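Local coordinates for conserved hypothetical cytochrome protein (PDB 6H5L) that probably carries electrons through two covalently bound c-type hemes, as the diheme cytochrome subunit of an anammox reductase complex, at residues Leu118-Tyr132 and Asp206-Leu218. Numbering follows the deposited sequence.
Sequences LRPTERTILAGKKIY and DERWYLTHYVMSL. With HEC (heme c), chain K.
Gly128 and Leu211 bring two helices together at the crossing of the first and last helices of the second cytochrome c domain, the arrangement characteristic of that fold. The axes of 122-132 and 206-217 cross at 93°, 6.9 Å apart at their closest. Gly128 permits this: its CA lies 3.9 Å from Leu211 CA, and a CB there would run into Tyr210 O and Tyr214 CB.

Tyr214 fits as a knob into the hole formed by Ile125, Gly128, Lys129 and Tyr132. Its CB sits by Ile125 O and Lys129 N. With CG anti to the backbone N (chi1 175°), the ring slides beneath Lys129, whose CA stands over the ring centre in a CH-pi contact, 3.6 Å from the centroid. CD1 and CE1 pass under Lys129 CB. On the other flank CD2 faces Tyr132 CB, and CE2 reaches over the face of the Tyr132 ring, 3.5 Å from Tyr132 CG. At the tip, OH makes a weak hydrogen bond to Glu133. With an alanine here the hole between Lys129 and Tyr132 would probably be left partly unfilled, and the Tyr132 ring would be likely to lose the neighbour over its face.

His213 fastens the start of helix 122-132. Its ND1 shares a 3.1 Å hydrogen bond with Thr124 OG1, which also accepts from Thr121 N in the capping box. Pro120 CB sits over the imidazole face, 3.8 Å from its centroid.

Toward heme c, Tyr132 packs on Cys138, a covalent anchor of the heme, and Tyr132 OH is hydrogen-bonded to Gly143 O. Leu211 lines the heme pocket directly: CD2 touches the porphyrin methyl CMB at 3.6 Å.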
loop_
_atom_site.group_PDB
_atom_site.type_symbol
_atom_site.label_atom_id
_atom_site.label_comp_id
_atom_site.label_asym_id
_atom_site.label_seq_id
_atom_site.Cartn_x
_atom_site.Cartn_y
_atom_site.Cartn_z
ATOM N N LEU B 118 6.673 41.101 -15.880
ATOM C CA LEU B 118 7.591 40.252 -16.624
ATOM C C LEU B 118 7.068 38.822 -16.700
ATOM O O LEU B 118 6.329 38.356 -15.827
ATOM C CB LEU B 118 8.980 40.264 -15.980
ATOM C CG LEU B 118 10.026 41.235 -16.534
ATOM C CD1 LEU B 118 9.391 42.568 -16.878
ATOM C CD2 LEU B 118 11.158 41.430 -15.535
ATOM N N ARG B 119 7.466 38.126 -17.755
ATOM C CA ARG B 119 7.027 36.754 -17.984
ATOM C C ARG B 119 7.710 35.810 -17.002
ATOM O O ARG B 119 8.947 35.739 -16.983
ATOM C CB ARG B 119 7.335 36.350 -19.422
ATOM C CG ARG B 119 7.086 34.888 -19.742
ATOM C CD ARG B 119 5.688 34.659 -20.297
ATOM N NE ARG B 119 5.605 33.398 -21.029
ATOM C CZ ARG B 119 5.800 33.281 -22.339
ATOM N NH1 ARG B 119 6.083 34.351 -23.069
ATOM N NH2 ARG B 119 5.711 32.094 -22.923
ATOM N N PRO B 120 6.965 35.078 -16.176
ATOM C CA PRO B 120 7.606 34.135 -15.253
ATOM C C PRO B 120 8.223 32.958 -15.992
ATOM O O PRO B 120 7.608 32.367 -16.883
ATOM C CB PRO B 120 6.455 33.685 -14.348
ATOM C CG PRO B 120 5.222 33.912 -15.162
ATOM C CD PRO B 120 5.504 35.128 -15.999
ATOM N N THR B 121 9.457 32.627 -15.615
ATOM C CA THR B 121 10.192 31.516 -16.204
ATOM C C THR B 121 10.908 30.762 -15.093
ATOM O O THR B 121 10.903 31.176 -13.931
ATOM C CB THR B 121 11.215 31.989 -17.248
ATOM O OG1 THR B 121 12.272 32.704 -16.594
ATOM C CG2 THR B 121 10.564 32.899 -18.281
ATOM N N GLU B 122 11.534 29.640 -15.460
ATOM C CA GLU B 122 12.429 28.964 -14.526
ATOM C C GLU B 122 13.597 29.859 -14.139
ATOM O O GLU B 122 14.143 29.728 -13.038
ATOM C CB GLU B 122 12.956 27.660 -15.130
ATOM C CG GLU B 122 11.930 26.549 -15.262
ATOM C CD GLU B 122 12.553 25.240 -15.719
ATOM O OE1 GLU B 122 12.424 24.231 -14.995
ATOM O OE2 GLU B 122 13.177 25.221 -16.801
ATOM N N ARG B 123 13.996 30.766 -15.033
ATOM C CA ARG B 123 15.117 31.653 -14.744
ATOM C C ARG B 123 14.724 32.720 -13.729
ATOM O O ARG B 123 15.452 32.966 -12.759
ATOM C CB ARG B 123 15.619 32.300 -16.035
ATOM C CG ARG B 123 16.885 33.115 -15.859
ATOM C CD ARG B 123 18.081 32.211 -15.631
ATOM N NE ARG B 123 18.824 31.961 -16.862
ATOM C CZ ARG B 123 19.742 31.010 -16.995
ATOM N NH1 ARG B 123 20.022 30.209 -15.977
ATOM N NH2 ARG B 123 20.374 30.857 -18.150
ATOM N N THR B 124 13.576 33.369 -13.940
ATOM C CA THR B 124 13.150 34.440 -13.044
ATOM C C THR B 124 12.870 33.924 -11.639
ATOM O O THR B 124 13.112 34.638 -10.658
ATOM C CB THR B 124 11.909 35.136 -13.606
ATOM O OG1 THR B 124 10.847 34.186 -13.750
ATOM C CG2 THR B 124 12.215 35.757 -14.961
ATOM N N ILE B 125 12.358 32.698 -11.519
ATOM C CA ILE B 125 12.054 32.144 -10.204
ATOM C C ILE B 125 13.335 31.897 -9.415
ATOM O O ILE B 125 13.403 32.176 -8.212
ATOM C CB ILE B 125 11.217 30.859 -10.349
ATOM C CG1 ILE B 125 9.845 31.181 -10.948
ATOM C CG2 ILE B 125 11.067 30.162 -9.008
ATOM C CD1 ILE B 125 9.000 29.957 -11.237
ATOM N N LEU B 126 14.374 31.381 -10.078
ATOM C CA LEU B 126 15.629 31.114 -9.383
ATOM C C LEU B 126 16.357 32.402 -9.020
ATOM O O LEU B 126 17.064 32.445 -8.006
ATOM C CB LEU B 126 16.524 30.214 -10.235
ATOM C CG LEU B 126 16.464 28.716 -9.922
ATOM C CD1 LEU B 126 15.032 28.197 -9.964
ATOM C CD2 LEU B 126 17.346 27.933 -10.880
ATOM N N ALA B 127 16.203 33.454 -9.827
ATOM C CA ALA B 127 16.784 34.742 -9.464
ATOM C C ALA B 127 16.082 35.342 -8.255
ATOM O O ALA B 127 16.710 36.058 -7.468
ATOM C CB ALA B 127 16.721 35.705 -10.650
ATOM N N GLY B 128 14.792 35.061 -8.091
ATOM C CA GLY B 128 14.055 35.503 -6.924
ATOM C C GLY B 128 14.357 34.658 -5.705
ATOM O O GLY B 128 14.385 35.166 -4.579
ATOM N N LYS B 129 14.574 33.357 -5.918
ATOM C CA LYS B 129 14.999 32.488 -4.825
ATOM C C LYS B 129 16.325 32.951 -4.240
ATOM O O LYS B 129 16.523 32.918 -3.020
ATOM C CB LYS B 129 15.109 31.043 -5.311
ATOM C CG LYS B 129 15.728 30.095 -4.293
ATOM C CD LYS B 129 15.784 28.668 -4.808
ATOM C CE LYS B 129 16.446 27.747 -3.795
ATOM N NZ LYS B 129 16.452 26.330 -4.255
ATOM N N LYS B 130 17.242 33.392 -5.100
ATOM C CA LYS B 130 18.536 33.881 -4.635
ATOM C C LYS B 130 18.376 35.146 -3.801
ATOM O O LYS B 130 19.007 35.285 -2.747
ATOM C CB LYS B 130 19.442 34.135 -5.839
ATOM C CG LYS B 130 20.928 34.012 -5.566
ATOM C CD LYS B 130 21.717 34.238 -6.845
ATOM C CE LYS B 130 23.212 34.280 -6.589
ATOM N NZ LYS B 130 23.944 34.762 -7.793
ATOM N N ILE B 131 17.532 36.077 -4.254
ATOM C CA ILE B 131 17.277 37.298 -3.490
ATOM C C ILE B 131 16.595 36.965 -2.169
ATOM O O ILE B 131 16.969 37.477 -1.107
ATOM C CB ILE B 131 16.433 38.283 -4.319
ATOM C CG1 ILE B 131 17.199 38.733 -5.566
ATOM C CG2 ILE B 131 16.008 39.480 -3.474
ATOM C CD1 ILE B 131 16.368 39.582 -6.509
ATOM N N TYR B 132 15.578 36.101 -2.223
ATOM C CA TYR B 132 14.787 35.784 -1.038
ATOM C C TYR B 132 15.635 35.135 0.049
ATOM O O TYR B 132 15.410 35.366 1.242
ATOM C CB TYR B 132 13.622 34.871 -1.433
ATOM C CG TYR B 132 12.712 34.445 -0.299
ATOM C CD1 TYR B 132 13.019 33.342 0.490
ATOM C CD2 TYR B 132 11.530 35.127 -0.036
ATOM C CE1 TYR B 132 12.188 32.943 1.520
ATOM C CE2 TYR B 132 10.689 34.732 0.994
ATOM C CZ TYR B 132 11.025 33.639 1.767
ATOM O OH TYR B 132 10.199 33.238 2.792
ATOM N N ASP B 206 13.009 45.070 -12.350
ATOM C CA ASP B 206 13.084 43.693 -12.830
ATOM C C ASP B 206 13.338 42.717 -11.688
ATOM O O ASP B 206 12.779 41.614 -11.672
ATOM C CB ASP B 206 14.172 43.567 -13.896
ATOM C CG ASP B 206 13.848 44.350 -15.156
ATOM O OD1 ASP B 206 13.599 45.570 -15.052
ATOM O OD2 ASP B 206 13.852 43.748 -16.250
ATOM N N GLU B 207 14.177 43.104 -10.723
ATOM C CA GLU B 207 14.506 42.197 -9.628
ATOM C C GLU B 207 13.312 41.949 -8.715
ATOM O O GLU B 207 13.193 40.864 -8.137
ATOM C CB GLU B 207 15.687 42.743 -8.826
ATOM C CG GLU B 207 16.987 42.796 -9.609
ATOM C CD GLU B 207 18.127 43.388 -8.807
ATOM O OE1 GLU B 207 18.866 42.617 -8.159
ATOM O OE2 GLU B 207 18.275 44.628 -8.818
ATOM N N ARG B 208 12.421 42.931 -8.572
ATOM C CA ARG B 208 11.222 42.724 -7.772
ATOM C C ARG B 208 10.178 41.887 -8.499
ATOM O O ARG B 208 9.329 41.275 -7.843
ATOM C CB ARG B 208 10.626 44.069 -7.352
ATOM C CG ARG B 208 11.514 44.843 -6.386
ATOM C CD ARG B 208 10.803 46.055 -5.807
ATOM N NE ARG B 208 10.325 46.956 -6.850
ATOM C CZ ARG B 208 11.080 47.869 -7.453
ATOM N NH1 ARG B 208 12.357 48.003 -7.119
ATOM N NH2 ARG B 208 10.560 48.644 -8.391
ATOM N N TRP B 209 10.219 41.844 -9.833
ATOM C CA TRP B 209 9.408 40.868 -10.552
ATOM C C TRP B 209 9.992 39.468 -10.408
ATOM O O TRP B 209 9.244 38.492 -10.281
ATOM C CB TRP B 209 9.285 41.252 -12.027
ATOM C CG TRP B 209 8.358 42.404 -12.279
ATOM C CD1 TRP B 209 8.699 43.652 -12.710
ATOM C CD2 TRP B 209 6.933 42.415 -12.108
ATOM N NE1 TRP B 209 7.578 44.439 -12.822
ATOM C CE2 TRP B 209 6.481 43.704 -12.457
ATOM C CE3 TRP B 209 5.997 41.462 -11.695
ATOM C CZ2 TRP B 209 5.136 44.064 -12.406
ATOM C CZ3 TRP B 209 4.662 41.820 -11.645
ATOM C CH2 TRP B 209 4.244 43.110 -11.997
ATOM N N TYR B 210 11.323 39.350 -10.437
ATOM C CA TYR B 210 11.964 38.078 -10.107
ATOM C C TYR B 210 11.538 37.612 -8.722
ATOM O O TYR B 210 11.145 36.454 -8.532
ATOM C CB TYR B 210 13.489 38.207 -10.157
ATOM C CG TYR B 210 14.089 38.716 -11.451
ATOM C CD1 TYR B 210 13.390 38.654 -12.651
ATOM C CD2 TYR B 210 15.373 39.250 -11.469
ATOM C CE1 TYR B 210 13.951 39.121 -13.828
ATOM C CE2 TYR B 210 15.939 39.716 -12.637
ATOM C CZ TYR B 210 15.226 39.649 -13.814
ATOM O OH TYR B 210 15.789 40.113 -14.980
ATOM N N LEU B 211 11.620 38.512 -7.740
ATOM C CA LEU B 211 11.235 38.175 -6.374
ATOM C C LEU B 211 9.757 37.822 -6.289
ATOM O O LEU B 211 9.376 36.874 -5.593
ATOM C CB LEU B 211 11.563 39.342 -5.446
ATOM C CG LEU B 211 11.247 39.206 -3.959
ATOM C CD1 LEU B 211 12.078 38.100 -3.331
ATOM C CD2 LEU B 211 11.492 40.532 -3.257
ATOM N N THR B 212 8.907 38.578 -6.987
ATOM C CA THR B 212 7.481 38.267 -7.006
ATOM C C THR B 212 7.230 36.869 -7.557
ATOM O O THR B 212 6.427 36.111 -7.003
ATOM C CB THR B 212 6.724 39.308 -7.832
ATOM O OG1 THR B 212 6.786 40.580 -7.176
ATOM C CG2 THR B 212 5.275 38.903 -8.011
ATOM N N HIS B 213 7.918 36.509 -8.644
ATOM C CA HIS B 213 7.712 35.197 -9.252
ATOM C C HIS B 213 8.071 34.074 -8.287
ATOM O O HIS B 213 7.390 33.043 -8.245
ATOM C CB HIS B 213 8.527 35.082 -10.541
ATOM C CG HIS B 213 8.065 36.000 -11.629
ATOM N ND1 HIS B 213 8.833 36.284 -12.739
ATOM C CD2 HIS B 213 6.914 36.696 -11.780
ATOM C CE1 HIS B 213 8.175 37.117 -13.525
ATOM N NE2 HIS B 213 7.007 37.383 -12.967
ATOM N N TYR B 214 9.138 34.251 -7.505
ATOM C CA TYR B 214 9.511 33.216 -6.545
ATOM C C TYR B 214 8.532 33.158 -5.380
ATOM O O TYR B 214 8.247 32.075 -4.855
ATOM C CB TYR B 214 10.931 33.443 -6.028
ATOM C CG TYR B 214 11.313 32.461 -4.946
ATOM C CD1 TYR B 214 11.589 31.135 -5.252
ATOM C CD2 TYR B 214 11.383 32.855 -3.615
ATOM C CE1 TYR B 214 11.931 30.229 -4.264
ATOM C CE2 TYR B 214 11.724 31.958 -2.622
ATOM C CZ TYR B 214 11.998 30.647 -2.952
ATOM O OH TYR B 214 12.339 29.754 -1.962
ATOM N N VAL B 215 8.020 34.312 -4.949
ATOM C CA VAL B 215 7.035 34.325 -3.870
ATOM C C VAL B 215 5.767 33.599 -4.298
ATOM O O VAL B 215 5.195 32.812 -3.532
ATOM C CB VAL B 215 6.742 35.771 -3.426
ATOM C CG1 VAL B 215 5.562 35.802 -2.466
ATOM C CG2 VAL B 215 7.969 36.385 -2.775
ATOM N N MET B 216 5.309 33.845 -5.529
ATOM C CA MET B 216 4.167 33.104 -6.052
ATOM C C MET B 216 4.476 31.617 -6.178
ATOM O O MET B 216 3.571 30.783 -6.060
ATOM C CB MET B 216 3.747 33.673 -7.408
ATOM C CG MET B 216 3.426 35.161 -7.390
ATOM S SD MET B 216 2.015 35.573 -6.345
ATOM C CE MET B 216 0.794 35.990 -7.585
ATOM N N SER B 217 5.744 31.270 -6.418
ATOM C CA SER B 217 6.131 29.866 -6.507
ATOM C C SER B 217 5.919 29.136 -5.188
ATOM O O SER B 217 5.665 27.926 -5.182
ATOM C CB SER B 217 7.592 29.754 -6.946
ATOM O OG SER B 217 8.173 28.545 -6.488
ATOM N N LEU B 218 6.018 29.847 -4.064
ATOM C CA LEU B 218 5.847 29.231 -2.754
ATOM C C LEU B 218 4.391 28.923 -2.429
ATOM O O LEU B 218 4.130 28.170 -1.484
ATOM C CB LEU B 218 6.443 30.134 -1.671
ATOM C CG LEU B 218 7.948 30.384 -1.790
ATOM C CD1 LEU B 218 8.434 31.322 -0.695
ATOM C CD2 LEU B 218 8.712 29.069 -1.753
HETATM FE FE HEC K . 7.756 40.333 4.646
HETATM C CHA HEC K . 4.383 40.959 4.765
HETATM C CHB HEC K . 7.402 39.115 1.451
HETATM C CHC HEC K . 11.166 40.036 4.370
HETATM C CHD HEC K . 8.054 40.815 8.018
HETATM N NA HEC K . 6.185 40.136 3.321
HETATM C C1A HEC K . 4.854 40.345 3.624
HETATM C C2A HEC K . 4.055 39.815 2.535
HETATM C C3A HEC K . 4.890 39.303 1.622
HETATM C C4A HEC K . 6.246 39.496 2.098
HETATM C CMA HEC K . 4.495 38.626 0.290
HETATM C CAA HEC K . 2.510 39.835 2.459
HETATM C CBA HEC K . 2.040 40.924 1.497
HETATM C CGA HEC K . 0.533 40.954 1.469
HETATM O O1A HEC K . -0.097 40.233 2.285
HETATM O O2A HEC K . -0.040 41.701 0.636
HETATM N NB HEC K . 9.049 39.619 3.206
HETATM C C1B HEC K . 8.687 39.326 1.905
HETATM C C2B HEC K . 9.890 39.291 1.099
HETATM C C3B HEC K . 10.936 39.542 1.902
HETATM C C4B HEC K . 10.423 39.754 3.243
HETATM C CMB HEC K . 9.909 38.980 -0.415
HETATM C CAB HEC K . 12.434 39.601 1.520
HETATM C CBB HEC K . 12.739 40.705 0.483
HETATM N NC HEC K . 9.318 40.368 5.958
HETATM C C1C HEC K . 10.659 40.304 5.624
HETATM C C2C HEC K . 11.430 40.701 6.787
HETATM C C3C HEC K . 10.580 40.786 7.822
HETATM C C4C HEC K . 9.226 40.666 7.303
HETATM C CMC HEC K . 12.971 40.591 6.880
HETATM C CAC HEC K . 10.951 41.104 9.291
HETATM C CBC HEC K . 11.497 42.543 9.414
HETATM N ND HEC K . 6.412 40.798 6.166
HETATM C C1D HEC K . 6.786 40.992 7.495
HETATM C C2D HEC K . 5.618 41.409 8.240
HETATM C C3D HEC K . 4.469 41.454 7.223
HETATM C C4D HEC K . 5.057 41.059 5.964
HETATM C CMD HEC K . 5.546 41.740 9.745
HETATM C CAD HEC K . 2.995 41.839 7.483
HETATM C CBD HEC K . 2.237 40.633 8.030
HETATM C CGD HEC K . 0.839 41.034 8.422
HETATM O O1D HEC K . 0.416 42.169 8.078
HETATM O O2D HEC K . 0.145 40.218 9.084
#